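Local structure of DUF5012 domain-containing protein (Bacteroides thetaiotaomicron, 5FQ8) at residues 44-47 against 48-51. The protein is a lipoprotein of unknown function, probably membrane-anchored at its lipidated N-terminus and carrying an Ig-like domain of the bacterial surface-protein type. Sequence-based numbering, arbitrary orientation.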
ATOM      1  N   GLY G  44      22.643 -37.110 -25.737  1.00 43.53           N
ATOM      2  CA  GLY G  44      23.745 -37.582 -24.932  1.00 45.21           C
ATOM      3  C   GLY G  44      24.438 -38.820 -25.444  1.00 51.66           C
ATOM      4  O   GLY G  44      25.555 -39.107 -25.005  1.00 50.03           O
ATOM      5  N   GLU G  45      23.817 -39.581 -26.338  1.00 49.56           N
ATOM      6  CA  GLU G  45      24.520 -40.690 -26.961  1.00 57.51           C
ATOM      7  C   GLU G  45      25.472 -40.155 -28.025  1.00 60.04           C
ATOM      8  O   GLU G  45      25.189 -39.153 -28.688  1.00 62.79           O
ATOM      9  CB  GLU G  45      23.530 -41.685 -27.567  1.00 61.62           C
ATOM     10  N   ASP G  46      26.623 -40.808 -28.160  1.00 58.68           N
ATOM     11  CA  ASP G  46      27.628 -40.389 -29.125  1.00 60.22           C
ATOM     12  C   ASP G  46      27.271 -40.924 -30.504  1.00 57.47           C
ATOM     13  O   ASP G  46      27.210 -42.141 -30.707  1.00 68.05           O
ATOM     14  CB  ASP G  46      29.004 -40.884 -28.696  1.00 68.80           C
ATOM     15  CG  ASP G  46      30.058 -40.610 -29.730  1.00 66.49           C
ATOM     16  OD1 ASP G  46      30.237 -41.442 -30.644  1.00 71.06           O
ATOM     17  OD2 ASP G  46      30.710 -39.557 -29.633  1.00 61.11           O
ATOM     18  N   ILE G  47      27.037 -40.023 -31.452  1.00 55.09           N
ATOM     19  CA  ILE G  47      26.727 -40.441 -32.812  1.00 49.46           C
ATOM     20  C   ILE G  47      27.767 -39.883 -33.770  1.00 40.38           C
ATOM     21  O   ILE G  47      27.462 -39.571 -34.922  1.00 39.37           O
ATOM     22  CB  ILE G  47      25.314 -40.002 -33.224  1.00 44.04           C
ATOM     23  CG1 ILE G  47      25.143 -38.502 -33.023  1.00 48.31           C
ATOM     24  CG2 ILE G  47      24.293 -40.756 -32.424  1.00 42.45           C
ATOM     25  CD1 ILE G  47      24.156 -37.883 -33.966  1.00 37.52           C
ATOM     26  N   THR G  48      29.003 -39.767 -33.301  1.00 41.14           N
ATOM     27  CA  THR G  48      30.064 -39.258 -34.153  1.00 40.77           C
ATOM     28  C   THR G  48      30.286 -40.149 -35.359  1.00 47.83           C
ATOM     29  O   THR G  48      30.679 -39.669 -36.426  1.00 40.23           O
ATOM     30  CB  THR G  48      31.340 -39.130 -33.342  1.00 41.95           C
ATOM     31  OG1 THR G  48      31.084 -38.255 -32.248  1.00 42.02           O
ATOM     32  CG2 THR G  48      32.442 -38.559 -34.170  1.00 41.73           C
ATOM     33  N   GLU G  49      30.017 -41.438 -35.225  1.00 48.69           N
ATOM     34  CA  GLU G  49      30.203 -42.341 -36.343  1.00 49.20           C
ATOM     35  C   GLU G  49      29.135 -42.174 -37.416  1.00 46.10           C
ATOM     36  O   GLU G  49      29.248 -42.801 -38.473  1.00 47.44           O
ATOM     37  CB  GLU G  49      30.226 -43.783 -35.832  1.00 54.83           C
ATOM     38  CG  GLU G  49      28.939 -44.238 -35.139  1.00 56.07           C
ATOM     39  CD  GLU G  49      28.803 -43.756 -33.695  1.00 57.91           C
ATOM     40  OE1 GLU G  49      29.348 -42.686 -33.345  1.00 59.70           O
ATOM     41  OE2 GLU G  49      28.146 -44.459 -32.901  1.00 64.64           O
ATOM     42  N   SER G  50      28.115 -41.349 -37.181  1.00 43.41           N
ATOM     43  CA  SER G  50      27.016 -41.200 -38.122  1.00 46.82           C
ATOM     44  C   SER G  50      27.174 -40.008 -39.042  1.00 38.27           C
ATOM     45  O   SER G  50      26.354 -39.829 -39.943  1.00 37.79           O
ATOM     46  CB  SER G  50      25.689 -41.072 -37.375  1.00 53.90           C
ATOM     47  OG  SER G  50      25.345 -42.293 -36.752  1.00 62.89           O
ATOM     48  N   VAL G  51      28.192 -39.187 -38.833  1.00 38.80           N
ATOM     49  CA  VAL G  51      28.340 -37.975 -39.617  1.00 38.69           C
ATOM     50  C   VAL G  51      28.638 -38.357 -41.053  1.00 38.57           C
ATOM     51  O   VAL G  51      29.464 -39.236 -41.318  1.00 45.61           O
ATOM     52  CB  VAL G  51      29.452 -37.088 -39.035  1.00 40.53           C
ATOM     53  CG1 VAL G  51      29.672 -35.867 -39.902  1.00 38.91           C
ATOM     54  CG2 VAL G  51      29.127 -36.678 -37.601  1.00 41.41           C
TER
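Ser50 N reaches back to Ile47 O at 2.9 Å (N-H...O angle 159°), closing a type I turn around Thr48 and Glu49; a weak bond from Val51 N to Thr48 O extends it as a short 3-10 segment. Asp46 holds the start of this turn with both carboxylate oxygens. Its CG lies opposite the backbone N (chi1 174°), which sets the carboxylate against Thr48. There Asp46 OD2 accepts from Thr48 OG1 at 2.9 Å, the hydroxyl coming from above the carboxylate plane, while OD1 takes a weak bond from Thr48 N, the pattern of an Asx turn. Thr48 OG1 is also bonded to Ala40 N, so one hydroxyl ties Asp46 to strand 38-42, the antiparallel partner of strand 45-46. A valine here would probably leave Asp46 OD2 and Ala40 N without that shared partner and let the carboxylate turn more easily. Glu49, bent at chi2, folds back to bring its OE1 3.1 Å from Asp46 OD1, the carboxylate planes 20° apart and not hydrogen-bonded. The turn leads from strand 45-46, edge of the three-stranded sheet, to strand 52-54, edge of the four-stranded one in the Ig-like domain, with Ile47 on Val15 and Val51 on Leu17 of strand 10-19.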